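Local coordinates for Lmo1076 protein (Listeria monocytogenes serovar 1/2a, PDB 5JQC) that is a secreted, putative autolysin that probably cleaves bacterial cell-wall material, the chain here being three consecutive GW repeats of it, modules related to SH3 domains, at residues A100-L106 and I147-Q152; N118-V124 and I168-D172; K143-I148 and Y159-V163; H177-I182 and N208-M214. All coordinates share one frame; numbering follows the deposited sequence. Where two conformers were deposited one is given.

Contact 1 of 4, residues A100-L106 and I147-Q152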
loop_
_atom_site.group_PDB
_atom_site.type_symbol
_atom_site.label_atom_id
_atom_site.label_comp_id
_atom_site.label_asym_id
_atom_site.label_seq_id
_atom_site.Cartn_x
_atom_site.Cartn_y
_atom_site.Cartn_z
ATOM N N ALA A 100 -5.313 -8.732 0.733
ATOM C CA ALA A 100 -5.232 -7.363 1.214
ATOM C C ALA A 100 -6.612 -6.731 1.167
ATOM O O ALA A 100 -7.386 -6.976 0.240
ATOM C CB ALA A 100 -4.270 -6.547 0.355
ATOM N N THR A 101 -6.918 -5.907 2.162
ATOM C CA THR A 101 -8.142 -5.115 2.148
ATOM C C THR A 101 -7.820 -3.640 1.909
ATOM O O THR A 101 -6.662 -3.210 1.933
ATOM C CB THR A 101 -8.915 -5.286 3.459
ATOM O OG1 THR A 101 -8.105 -4.836 4.557
ATOM C CG2 THR A 101 -9.273 -6.743 3.668
ATOM N N ASN A 102 -8.877 -2.865 1.676
ATOM C CA ASN A 102 -8.777 -1.418 1.524
ATOM C C ASN A 102 -7.816 -1.043 0.395
ATOM O O ASN A 102 -7.133 -0.022 0.463
ATOM C CB ASN A 102 -8.359 -0.760 2.847
ATOM C CG ASN A 102 -8.979 0.615 3.049
ATOM O OD1 ASN A 102 -10.047 0.915 2.511
ATOM N ND2 ASN A 102 -8.309 1.460 3.829
ATOM N N VAL A 103 -7.754 -1.875 -0.643
ATOM C CA VAL A 103 -6.787 -1.713 -1.726
ATOM C C VAL A 103 -7.268 -0.616 -2.666
ATOM O O VAL A 103 -8.327 -0.744 -3.291
ATOM C CB VAL A 103 -6.592 -3.032 -2.491
ATOM C CG1 VAL A 103 -5.521 -2.864 -3.568
ATOM C CG2 VAL A 103 -6.248 -4.158 -1.543
ATOM N N LYS A 104 -6.487 0.455 -2.795
ATOM C CA LYS A 104 -6.858 1.493 -3.747
ATOM C C LYS A 104 -5.625 2.129 -4.369
ATOM O O LYS A 104 -4.546 2.172 -3.767
ATOM C CB LYS A 104 -7.745 2.568 -3.105
ATOM C CG LYS A 104 -7.173 3.341 -1.942
ATOM C CD LYS A 104 -8.238 4.299 -1.406
ATOM C CE LYS A 104 -7.715 5.259 -0.345
ATOM N NZ LYS A 104 -8.533 6.517 -0.315
ATOM N N THR A 105 -5.806 2.596 -5.603
ATOM C CA THR A 105 -4.798 3.380 -6.293
ATOM C C THR A 105 -4.623 4.730 -5.603
ATOM O O THR A 105 -5.580 5.305 -5.077
ATOM C CB THR A 105 -5.214 3.569 -7.754
ATOM O OG1 THR A 105 -5.270 2.288 -8.395
ATOM C CG2 THR A 105 -4.224 4.461 -8.506
ATOM N N LEU A 106 -3.384 5.224 -5.589
ATOM C CA LEU A 106 -3.031 6.475 -4.937
ATOM C C LEU A 106 -2.184 7.311 -5.874
ATOM O O LEU A 106 -1.607 6.804 -6.841
ATOM C CB LEU A 106 -2.244 6.234 -3.640
ATOM C CG LEU A 106 -2.983 5.536 -2.508
ATOM C CD1 LEU A 106 -2.039 5.300 -1.335
ATOM C CD2 LEU A 106 -4.170 6.381 -2.096
ATOM N N ILE A 147 3.985 7.483 -4.225
ATOM C CA ILE A 147 3.128 6.447 -3.668
ATOM C C ILE A 147 1.961 6.238 -4.626
ATOM O O ILE A 147 1.187 7.168 -4.883
ATOM C CB ILE A 147 2.645 6.849 -2.269
ATOM C CG1 ILE A 147 3.817 6.788 -1.275
ATOM C CG2 ILE A 147 1.457 5.998 -1.860
ATOM C CD1 ILE A 147 3.809 7.899 -0.222
ATOM N N ILE A 148 1.834 5.025 -5.167
ATOM C CA ILE A 148 0.888 4.763 -6.252
ATOM C C ILE A 148 -0.240 3.804 -5.867
ATOM O O ILE A 148 -1.224 3.694 -6.622
ATOM C CB ILE A 148 1.616 4.230 -7.501
ATOM C CG1 ILE A 148 2.143 2.824 -7.221
ATOM C CG2 ILE A 148 2.752 5.171 -7.884
ATOM C CD1 ILE A 148 3.064 2.291 -8.282
ATOM N N LYS A 149 -0.149 3.119 -4.729
ATOM C CA LYS A 149 -1.185 2.167 -4.359
ATOM C C LYS A 149 -1.062 1.877 -2.872
ATOM O O LYS A 149 0.034 1.949 -2.309
ATOM C CB LYS A 149 -1.044 0.878 -5.169
ATOM C CG LYS A 149 -2.315 0.113 -5.391
ATOM C CD LYS A 149 -1.969 -1.243 -5.989
ATOM C CE LYS A 149 -3.170 -1.889 -6.648
ATOM N NZ LYS A 149 -2.743 -3.030 -7.503
ATOM N N GLN A 150 -2.186 1.529 -2.244
ATOM C CA GLN A 150 -2.162 1.069 -0.860
ATOM C C GLN A 150 -2.944 -0.226 -0.731
ATOM O O GLN A 150 -3.769 -0.572 -1.582
ATOM C CB GLN A 150 -2.732 2.103 0.114
ATOM C CG GLN A 150 -4.205 2.375 -0.024
ATOM C CD GLN A 150 -4.742 3.161 1.144
ATOM O OE1 GLN A 150 -4.150 4.150 1.542
ATOM N NE2 GLN A 150 -5.852 2.703 1.727
ATOM N N GLY A 151 -2.659 -0.942 0.355
ATOM C CA GLY A 151 -3.386 -2.134 0.726
ATOM C C GLY A 151 -3.145 -2.407 2.186
ATOM O O GLY A 151 -2.077 -2.065 2.709
ATOM N N GLN A 152 -4.109 -3.022 2.864
ATOM C CA GLN A 152 -3.982 -3.267 4.288
ATOM C C GLN A 152 -4.037 -4.752 4.572
ATOM O O GLN A 152 -4.630 -5.524 3.815
ATOM C CB GLN A 152 -5.072 -2.565 5.085
ATOM C CG GLN A 152 -4.986 -1.057 4.978
ATOM C CD GLN A 152 -6.103 -0.359 5.727
ATOM O OE1 GLN A 152 -7.055 -1.003 6.195
ATOM N NE2 GLN A 152 -5.995 0.969 5.851
#
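Leu106 presses its CD1 methyl between CG2 of Ile147, 3.6 Å away, and CB of Gln150, so a branched apolar side chain fills the close-packed part of this strand pair. Leu106 and Ile147 run side by side in the same direction, and Tyr159 of the next strand also touches both. Leu106 N points its hydrogen straight at Ile148 O (2.8 Å, 171°), but comes to it from above the carbonyl plane and not along a lone pair. Gln150, buried, belongs to this packed part: its backbone exchanges two bonds with Lys104, and its CG lies 3.7 Å from Lys104 CG.

The loose side begins where the lysine chain runs on, extended, along an exposed surface, and continues at the Thr101-Asn102 corner. Gln150 NE2 reaches there with a long but almost straight bond of 3.3 Å to Asn102 O, in the plane of both amide and carbonyl; a glutamine suits this place because its chain can span the corner. Thr101 and Gln152 still pair by two backbone bonds, with the register slipped by one residue before Lys104. This is a classic antiparallel ladder broken by a beta bulge where the chain turns, joining strands 103-112 and 144-153 of the SH3-like GW module.

Contact 2 of 4, residues N118-V124 and I168-D172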
loop_
_atom_site.group_PDB
_atom_site.type_symbol
_atom_site.label_atom_id
_atom_site.label_comp_id
_atom_site.label_asym_id
_atom_site.label_seq_id
_atom_site.Cartn_x
_atom_site.Cartn_y
_atom_site.Cartn_z
ATOM N N ASN A 118 12.095 -1.253 8.199
ATOM C CA ASN A 118 10.971 -1.973 7.623
ATOM C C ASN A 118 11.468 -2.836 6.477
ATOM O O ASN A 118 12.335 -2.417 5.703
ATOM C CB ASN A 118 9.881 -1.030 7.077
ATOM C CG ASN A 118 9.056 -0.416 8.168
ATOM O OD1 ASN A 118 8.165 -1.077 8.729
ATOM N ND2 ASN A 118 9.365 0.832 8.523
ATOM N N GLY A 119 10.889 -4.022 6.351
ATOM C CA GLY A 119 11.192 -4.870 5.222
ATOM C C GLY A 119 10.606 -4.332 3.935
ATOM O O GLY A 119 9.752 -3.445 3.917
ATOM N N LEU A 120 11.062 -4.892 2.827
ATOM C CA LEU A 120 10.717 -4.385 1.512
ATOM C C LEU A 120 10.139 -5.531 0.702
ATOM O O LEU A 120 10.823 -6.529 0.470
ATOM C CB LEU A 120 11.946 -3.782 0.825
ATOM C CG LEU A 120 11.774 -3.404 -0.650
ATOM C CD1 LEU A 120 10.555 -2.507 -0.873
ATOM C CD2 LEU A 120 13.029 -2.708 -1.143
ATOM N N TRP A 121 8.900 -5.373 0.240
ATOM C CA TRP A 121 8.123 -6.504 -0.234
ATOM C C TRP A 121 7.695 -6.296 -1.672
ATOM O O TRP A 121 7.545 -5.158 -2.131
ATOM C CB TRP A 121 6.879 -6.723 0.632
ATOM C CG TRP A 121 7.193 -7.019 2.070
ATOM C CD1 TRP A 121 7.408 -6.111 3.071
ATOM C CD2 TRP A 121 7.318 -8.314 2.671
ATOM N NE1 TRP A 121 7.664 -6.763 4.254
ATOM C CE2 TRP A 121 7.612 -8.116 4.036
ATOM C CE3 TRP A 121 7.217 -9.619 2.187
ATOM C CZ2 TRP A 121 7.797 -9.178 4.921
ATOM C CZ3 TRP A 121 7.404 -10.668 3.065
ATOM C CH2 TRP A 121 7.690 -10.442 4.417
ATOM N N SER A 122 7.456 -7.416 -2.369
ATOM C CA SER A 122 6.946 -7.373 -3.740
ATOM C C SER A 122 5.425 -7.343 -3.811
ATOM O O SER A 122 4.867 -6.973 -4.851
ATOM C CB SER A 122 7.459 -8.572 -4.542
ATOM O OG SER A 122 6.898 -9.783 -4.068
ATOM N N GLU A 123 4.740 -7.743 -2.745
ATOM C CA GLU A 123 3.308 -7.522 -2.608
ATOM C C GLU A 123 3.039 -7.184 -1.152
ATOM O O GLU A 123 3.922 -7.305 -0.298
ATOM C CB GLU A 123 2.483 -8.750 -3.024
ATOM C CG GLU A 123 2.847 -9.344 -4.362
ATOM C CD GLU A 123 2.245 -8.583 -5.506
ATOM O OE1 GLU A 123 1.370 -7.721 -5.251
ATOM O OE2 GLU A 123 2.642 -8.856 -6.658
ATOM N N VAL A 124 1.806 -6.770 -0.866
ATOM C CA VAL A 124 1.348 -6.684 0.517
ATOM C C VAL A 124 1.767 -7.985 1.202
ATOM O O VAL A 124 1.493 -9.077 0.686
ATOM C CB VAL A 124 -0.168 -6.447 0.597
ATOM C CG1 VAL A 124 -0.609 -6.417 2.047
ATOM C CG2 VAL A 124 -0.529 -5.168 -0.082
ATOM N N ILE A 168 9.360 0.226 -6.946
ATOM C CA ILE A 168 10.293 -0.550 -6.132
ATOM C C ILE A 168 9.611 -1.736 -5.463
ATOM O O ILE A 168 10.168 -2.835 -5.397
ATOM C CB ILE A 168 10.953 0.365 -5.091
ATOM C CG1 ILE A 168 11.642 1.529 -5.801
ATOM C CG2 ILE A 168 11.949 -0.416 -4.272
ATOM C CD1 ILE A 168 12.761 1.088 -6.729
ATOM N N GLY A 169 8.417 -1.531 -4.939
ATOM C CA GLY A 169 7.789 -2.572 -4.142
ATOM C C GLY A 169 6.813 -1.961 -3.155
ATOM O O GLY A 169 6.215 -0.916 -3.421
ATOM N N TRP A 170 6.669 -2.639 -2.024
ATOM C CA TRP A 170 5.712 -2.269 -1.000
ATOM C C TRP A 170 6.425 -2.046 0.322
ATOM O O TRP A 170 7.307 -2.824 0.721
ATOM C CB TRP A 170 4.638 -3.347 -0.837
ATOM C CG TRP A 170 3.719 -3.508 -2.035
ATOM C CD1 TRP A 170 3.989 -4.178 -3.204
ATOM C CD2 TRP A 170 2.371 -3.037 -2.152
ATOM N NE1 TRP A 170 2.899 -4.146 -4.033
ATOM C CE2 TRP A 170 1.893 -3.445 -3.417
ATOM C CE3 TRP A 170 1.523 -2.302 -1.316
ATOM C CZ2 TRP A 170 0.610 -3.148 -3.859
ATOM C CZ3 TRP A 170 0.253 -2.000 -1.764
ATOM C CH2 TRP A 170 -0.193 -2.429 -3.018
ATOM N N LEU A 171 6.021 -0.992 1.012
ATOM C CA LEU A 171 6.682 -0.592 2.238
ATOM C C LEU A 171 5.621 -0.067 3.187
ATOM O O LEU A 171 4.652 0.561 2.755
ATOM C CB LEU A 171 7.752 0.474 1.936
ATOM C CG LEU A 171 8.590 1.013 3.092
ATOM C CD1 LEU A 171 9.390 -0.104 3.701
ATOM C CD2 LEU A 171 9.509 2.143 2.615
ATOM N N ASP A 172 5.785 -0.345 4.471
ATOM C CA ASP A 172 4.786 0.094 5.435
ATOM C C ASP A 172 4.640 1.614 5.374
ATOM O O ASP A 172 5.626 2.350 5.346
ATOM C CB ASP A 172 5.176 -0.377 6.836
ATOM C CG ASP A 172 4.063 -0.193 7.870
ATOM O OD1 ASP A 172 3.715 0.973 8.178
ATOM O OD2 ASP A 172 3.590 -1.215 8.435
HETATM O O HOH W 1 7.290 -2.939 4.927
#
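Val124 sets its CG2 methyl over one face of the Trp170 indole, 3.9 Å from the centroid of the six-membered ring and 19° off its normal, a CH-pi contact. The backbone of Glu123 and Val124 continues across the same face, with Glu123 C 3.7 Å above the plane and offset toward the rim. The broad flat indole thus gives an irregular piece of chain a surface to lie on. Trp170 CG stands anti to the carbonyl carbon (chi1 -67°), which turns the indole toward this loop.

At the backbone, Trp170 and Trp121 form a single antiparallel bridge: Trp121 N donates to Trp170 O at 3.0 Å, and Trp170 N returns a bond to Trp121 O at 2.7 Å. Gly169 comes just before, with a phi of 154° that a residue with a CB could hardly adopt, and its bare CA leaves room for Trp121 O, 3.3 Å from it. On the flank, Leu171 CD1 nestles against Asn118 CB at 3.5 Å, and a water receives a bond from Asp172 N while donating to Gly119 O.

Further out, Arg174 forms a salt bridge with Asp172, Lys149 and Gln160 touch the Trp170 side chain, and Ala114 O takes a bond from Asn118 ND2. The Gly169-Trp170 pair is the kind of dipeptide that names the GW module, here built into an edge strand of its SH3-like fold.

Contact 3 of 4, residues K143-I148 and Y159-V163; sequences KDAKII and YQFQV
Ile147 lays its CG2 methyl over one face of the Tyr159 ring, 3.9 Å from the centroid and 19° off the normal, in a CH-pi contact displaced toward the CG side of the ring. CG2 is anti to the backbone N while CG1 sits beside it (chi1 -71°), and this parts the two branches: CG2 stays over the face, whereas CG1 and CD1 run past the CD2 side of the ring, Ile147 CD1 coming 3.8 Å from Tyr159 CD2. A beta-branched residue can thus cover the face with one branch and flank the ring with the other. The same side of the sheet carries Phe161 and Ala145. The small Ala145 lets the phenyl ring come close, its CB lying 3.9 Å from Phe161 CD2, and Phe176 meets both Tyr159 and Phe161 edge-to-face. Together these residues form part of the apolar interior of the SH3-like barrel, in which strands 144-153 and 156-163 make a beta hairpin.

The ladder that holds them is antiparallel, its two short strand axes inclined at 139°. Lys146 and Gln162 form a hydrogen-bonded pair, with Lys146 N to Gln162 O at 2.9 Å and the return bond from Gln162 N to Lys146 O at 2.8 Å; Ile148 N then bonds to Gln160 O at 2.9 Å.

The reverse side is more polar. Lys146 and Gln162 lie alongside one another, their long flexible chains fitting a surface where aliphatic segments pack and polar ends reach outward. Gln162 OE1 stands 3.7 Å from Ile148 CG2, and its amide NE2 is hydrogen-bonded to Thr167. Ile148 points its other branch at Gln160, CD1 lying against the amide. At the far end, Val163 CG1 rests on the CD methylene of Lys143.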
loop_
_atom_site.group_PDB
_atom_site.type_symbol
_atom_site.label_atom_id
_atom_site.label_comp_id
_atom_site.label_asym_id
_atom_site.label_seq_id
_atom_site.Cartn_x
_atom_site.Cartn_y
_atom_site.Cartn_z
ATOM N N LYS A 143 15.118 8.965 0.655
ATOM C CA LYS A 143 14.858 9.281 -0.746
ATOM C C LYS A 143 13.410 9.717 -0.943
ATOM O O LYS A 143 12.508 9.317 -0.195
ATOM C CB LYS A 143 15.138 8.085 -1.665
ATOM C CG LYS A 143 16.584 7.620 -1.697
ATOM C CD LYS A 143 16.959 7.028 -3.062
ATOM C CE LYS A 143 18.485 6.925 -3.211
ATOM N NZ LYS A 143 18.917 6.558 -4.597
ATOM N N ASP A 144 13.191 10.520 -1.980
ATOM C CA ASP A 144 11.834 10.854 -2.390
ATOM C C ASP A 144 11.204 9.695 -3.138
ATOM O O ASP A 144 11.885 8.909 -3.802
ATOM C CB ASP A 144 11.822 12.100 -3.274
ATOM C CG ASP A 144 11.774 13.367 -2.465
ATOM O OD1 ASP A 144 11.824 13.272 -1.211
ATOM O OD2 ASP A 144 11.710 14.448 -3.075
ATOM N N ALA A 145 9.884 9.596 -3.035
ATOM C CA ALA A 145 9.179 8.475 -3.629
ATOM C C ALA A 145 7.778 8.906 -4.016
ATOM O O ALA A 145 7.204 9.829 -3.425
ATOM C CB ALA A 145 9.138 7.281 -2.668
ATOM N N LYS A 146 7.241 8.238 -5.029
ATOM C CA LYS A 146 5.861 8.417 -5.441
ATOM C C LYS A 146 5.059 7.215 -4.954
ATOM O O LYS A 146 5.422 6.066 -5.229
ATOM C CB LYS A 146 5.759 8.573 -6.958
ATOM C CG LYS A 146 4.369 8.946 -7.414
ATOM C CD LYS A 146 4.266 9.027 -8.930
ATOM C CE LYS A 146 2.838 9.317 -9.346
ATOM N NZ LYS A 146 2.628 9.099 -10.803
ATOM N N ILE A 147 3.985 7.483 -4.225
ATOM C CA ILE A 147 3.128 6.447 -3.668
ATOM C C ILE A 147 1.961 6.238 -4.626
ATOM O O ILE A 147 1.187 7.168 -4.883
ATOM C CB ILE A 147 2.645 6.849 -2.269
ATOM C CG1 ILE A 147 3.817 6.788 -1.275
ATOM C CG2 ILE A 147 1.457 5.998 -1.860
ATOM C CD1 ILE A 147 3.809 7.899 -0.222
ATOM N N ILE A 148 1.834 5.025 -5.167
ATOM C CA ILE A 148 0.888 4.763 -6.252
ATOM C C ILE A 148 -0.240 3.804 -5.867
ATOM O O ILE A 148 -1.224 3.694 -6.622
ATOM C CB ILE A 148 1.616 4.230 -7.501
ATOM C CG1 ILE A 148 2.143 2.824 -7.221
ATOM C CG2 ILE A 148 2.752 5.171 -7.884
ATOM C CD1 ILE A 148 3.064 2.291 -8.282
ATOM N N TYR A 159 2.284 0.836 1.424
ATOM C CA TYR A 159 2.288 1.649 0.207
ATOM C C TYR A 159 3.141 0.988 -0.855
ATOM O O TYR A 159 4.271 0.575 -0.575
ATOM C CB TYR A 159 2.862 3.033 0.467
ATOM C CG TYR A 159 1.952 3.951 1.186
ATOM C CD1 TYR A 159 0.585 3.738 1.199
ATOM C CD2 TYR A 159 2.462 5.048 1.850
ATOM C CE1 TYR A 159 -0.250 4.605 1.873
ATOM C CE2 TYR A 159 1.649 5.919 2.519
ATOM C CZ TYR A 159 0.292 5.703 2.526
ATOM O OH TYR A 159 -0.521 6.586 3.204
ATOM N N GLN A 160 2.626 0.928 -2.073
ATOM C CA GLN A 160 3.459 0.626 -3.226
ATOM C C GLN A 160 4.050 1.936 -3.731
ATOM O O GLN A 160 3.340 2.941 -3.831
ATOM C CB GLN A 160 2.643 -0.064 -4.318
ATOM C CG GLN A 160 3.514 -0.645 -5.408
ATOM C CD GLN A 160 2.722 -1.250 -6.526
ATOM O OE1 GLN A 160 1.636 -0.781 -6.851
ATOM N NE2 GLN A 160 3.254 -2.312 -7.121
ATOM N N PHE A 161 5.344 1.941 -4.032
ATOM C CA PHE A 161 6.043 3.204 -4.231
ATOM C C PHE A 161 7.111 3.096 -5.314
ATOM O O PHE A 161 7.640 2.018 -5.603
ATOM C CB PHE A 161 6.702 3.693 -2.936
ATOM C CG PHE A 161 7.910 2.880 -2.537
ATOM C CD1 PHE A 161 7.762 1.643 -1.948
ATOM C CD2 PHE A 161 9.184 3.343 -2.781
ATOM C CE1 PHE A 161 8.857 0.892 -1.613
ATOM C CE2 PHE A 161 10.275 2.602 -2.447
ATOM C CZ PHE A 161 10.115 1.374 -1.857
ATOM N N GLN A 162 7.449 4.254 -5.879
ATOM C CA GLN A 162 8.454 4.379 -6.928
ATOM C C GLN A 162 9.548 5.339 -6.488
ATOM O O GLN A 162 9.272 6.345 -5.821
ATOM C CB GLN A 162 7.836 4.886 -8.226
ATOM C CG GLN A 162 6.630 4.090 -8.667
ATOM C CD GLN A 162 6.036 4.622 -9.962
ATOM O OE1 GLN A 162 5.699 5.805 -10.068
ATOM N NE2 GLN A 162 5.896 3.748 -10.951
ATOM N N VAL A 163 10.787 5.024 -6.872
ATOM C CA VAL A 163 11.944 5.902 -6.693
ATOM C C VAL A 163 12.636 6.037 -8.050
ATOM O O VAL A 163 13.000 5.029 -8.673
ATOM C CB VAL A 163 12.919 5.374 -5.618
ATOM C CG1 VAL A 163 14.122 6.300 -5.446
ATOM C CG2 VAL A 163 12.207 5.206 -4.279
#

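Contact 4 of 4, residues H177-I182 and N208-M214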
loop_
_atom_site.group_PDB
_atom_site.type_symbol
_atom_site.label_atom_id
_atom_site.label_comp_id
_atom_site.label_asym_id
_atom_site.label_seq_id
_atom_site.Cartn_x
_atom_site.Cartn_y
_atom_site.Cartn_z
ATOM N N HIS A 177 7.147 9.862 4.977
ATOM C CA HIS A 177 6.642 11.193 5.301
ATOM C C HIS A 177 5.968 11.716 4.038
ATOM O O HIS A 177 6.647 12.049 3.060
ATOM C CB HIS A 177 7.761 12.129 5.740
ATOM C CG HIS A 177 7.304 13.535 5.982
ATOM N ND1 HIS A 177 6.958 14.001 7.232
ATOM C CD2 HIS A 177 7.108 14.571 5.129
ATOM C CE1 HIS A 177 6.589 15.268 7.144
ATOM N NE2 HIS A 177 6.670 15.637 5.880
ATOM N N VAL A 178 4.643 11.806 4.055
ATOM C CA VAL A 178 3.914 12.207 2.857
ATOM C C VAL A 178 3.844 13.726 2.780
ATOM O O VAL A 178 3.476 14.397 3.758
ATOM C CB VAL A 178 2.509 11.595 2.839
ATOM C CG1 VAL A 178 1.842 11.868 1.490
ATOM C CG2 VAL A 178 2.584 10.094 3.120
ATOM N N TYR A 179 4.198 14.273 1.613
ATOM C CA TYR A 179 4.071 15.703 1.385
ATOM C C TYR A 179 2.610 16.069 1.181
ATOM O O TYR A 179 1.852 15.317 0.562
ATOM C CB TYR A 179 4.889 16.141 0.169
ATOM C CG TYR A 179 6.365 15.804 0.300
ATOM C CD1 TYR A 179 7.106 16.268 1.368
ATOM C CD2 TYR A 179 7.009 15.035 -0.663
ATOM C CE1 TYR A 179 8.439 15.975 1.480
ATOM C CE2 TYR A 179 8.327 14.731 -0.562
ATOM C CZ TYR A 179 9.050 15.201 0.509
ATOM O OH TYR A 179 10.389 14.905 0.604
ATOM N N ASP A 180 2.223 17.222 1.741
ATOM C CA ASP A 180 0.944 17.851 1.420
ATOM C C ASP A 180 0.950 18.297 -0.024
ATOM O O ASP A 180 1.943 18.863 -0.497
ATOM C CB ASP A 180 0.694 19.098 2.271
ATOM C CG ASP A 180 0.727 18.828 3.748
ATOM O OD1 ASP A 180 0.184 17.786 4.183
ATOM O OD2 ASP A 180 1.278 19.698 4.468
ATOM N N LYS A 181 -0.179 18.096 -0.714
ATOM C CA LYS A 181 -0.370 18.684 -2.045
ATOM C C LYS A 181 -0.713 20.164 -1.939
ATOM O O LYS A 181 -1.334 20.611 -0.964
ATOM C CB LYS A 181 -1.483 17.979 -2.820
ATOM C CG LYS A 181 -1.212 16.516 -3.096
ATOM C CD LYS A 181 -2.427 15.894 -3.754
ATOM C CE LYS A 181 -2.124 14.504 -4.289
ATOM N NZ LYS A 181 -1.160 14.569 -5.426
ATOM N N ILE A 182 -0.298 20.929 -2.949
ATOM C CA ILE A 182 -0.793 22.289 -3.109
ATOM C C ILE A 182 -2.203 22.178 -3.688
ATOM O O ILE A 182 -2.390 21.752 -4.834
ATOM C CB ILE A 182 0.125 23.133 -4.004
ATOM C CG1 ILE A 182 1.546 23.145 -3.424
ATOM C CG2 ILE A 182 -0.425 24.544 -4.140
ATOM C CD1 ILE A 182 2.541 23.894 -4.244
ATOM N N ASN A 208 5.914 22.183 3.448
ATOM C CA ASN A 208 5.720 20.736 3.558
ATOM C C ASN A 208 5.170 20.125 2.275
ATOM O O ASN A 208 4.457 19.108 2.301
ATOM C CB ASN A 208 4.825 20.380 4.751
ATOM C CG ASN A 208 4.998 18.944 5.192
ATOM O OD1 ASN A 208 4.022 18.208 5.334
ATOM N ND2 ASN A 208 6.237 18.530 5.383
ATOM N N THR A 209 5.505 20.726 1.139
ATOM C CA THR A 209 5.111 20.182 -0.149
ATOM C C THR A 209 6.255 19.451 -0.859
ATOM O O THR A 209 6.020 18.827 -1.905
ATOM C CB THR A 209 4.557 21.312 -1.037
ATOM O OG1 THR A 209 5.561 22.311 -1.218
ATOM C CG2 THR A 209 3.367 21.983 -0.363
ATOM N N SER A 210 7.472 19.485 -0.310
ATOM C CA SER A 210 8.626 18.856 -0.946
ATOM C C SER A 210 9.713 18.673 0.105
ATOM O O SER A 210 9.566 19.092 1.258
ATOM C CB SER A 210 9.145 19.691 -2.119
ATOM O OG SER A 210 9.691 20.886 -1.615
ATOM N N SER A 211 10.809 18.026 -0.303
ATOM C CA SER A 211 11.918 17.790 0.620
ATOM C C SER A 211 12.532 19.099 1.107
ATOM O O SER A 211 12.906 19.213 2.281
ATOM C CB SER A 211 12.985 16.930 -0.051
ATOM O OG SER A 211 14.118 16.836 0.783
ATOM N N SER A 212 12.625 20.100 0.224
ATOM C CA SER A 212 13.306 21.353 0.534
ATOM C C SER A 212 12.443 22.366 1.279
ATOM O O SER A 212 12.949 23.429 1.667
ATOM C CB SER A 212 13.810 21.992 -0.758
ATOM O OG SER A 212 12.907 21.758 -1.818
ATOM N N SER A 213 11.156 22.090 1.467
ATOM C CA SER A 213 10.255 23.021 2.132
ATOM C C SER A 213 9.764 22.477 3.474
ATOM O O SER A 213 8.746 22.943 4.002
ATOM C CB SER A 213 9.082 23.365 1.202
ATOM O OG SER A 213 8.549 22.186 0.609
HETATM N N MSE A 214 10.467 21.490 4.035
HETATM C CA MSE A 214 10.131 20.986 5.363
HETATM C C MSE A 214 10.786 21.829 6.458
HETATM O O MSE A 214 10.244 21.907 7.567
HETATM C CB MSE A 214 10.527 19.513 5.515
HETATM C CG MSE A 214 9.850 18.610 4.515
HETATM SE SE MSE A 214 10.028 16.790 5.025
HETATM C CE MSE A 214 11.569 16.256 3.984
HETATM O O HOH W 2 3.261 17.961 -2.803
#
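The two backbones meet mainly at one bond, Asp180 N to Asn208 O (3.0 Å, 136° at the hydrogen), backed by a CA-H...O contact from Thr209 CA to Asp180 O and by a water that donates to both Asp180 O and Thr209 O. Beside it, Tyr179 is laid flat against the loop: Ser210 CA sits 3.7 Å above the ring plane, over its centre, and the peptide between Ser210 and Ser211 passes over the outer part, with Ser210 C 3.3 Å from Tyr179 CE1. Small serines suit this stretch because the main chain itself can lie on the ring. Tyr179 OH is hydrogen-bonded to Asp144 OD1.

Met214, present as selenomethionine, adds a Met-aromatic contact, its SE near the edge of the Tyr179 ring, 5.3 Å from the centroid. The same atom stands oblique to the His177 ring, 4.0 Å from its centroid; the long, flexible, unbranched chain suits a place between two rings, and its bend at the last torsion (chi3 -96°) brings the methyl close to Tyr179 as well.

This is an interface between modules: the 177-182 segment leaves the end of the middle GW module's sheet and leads into the third, and the 208-214 loop belongs to that third module. Tyr179 thereby bridges the two, touching Thr109 and Lys111 of the middle module too.

Asn208 approaches the edge of the His177 imidazole with its amide plane turned 81° to the ring. Asp180 lies across from the Asn208 side chain and forms a salt bridge with Arg238. Nearby, Thr209 CG2 meets Ile182 CG1 at 3.7 Å, two aliphatic groups closing the more exposed end.

How the contacts relate
Contacts 1, 2 and 3 lie in the middle GW module, their centres 11 to 12 Å apart, and all reach its five-stranded antiparallel sheet. Contacts 1 and 3 share strand 144-153, pairing it with 103-112 and 156-163 respectively. Contact 2 joins the outer strand 166-172 to the loop strand 120-121; along the chain, contact 3 is nested inside the loop it closes, while contacts 1 and 2 cross. Contact 4 follows all three, about 14 Å from contact 3 between centres and linked to it through Asp144 and Tyr179. Contacts 1 to 3 thus build one module, whereas contact 4 lies at the junction with the next and probably helps set how the two modules sit against each other.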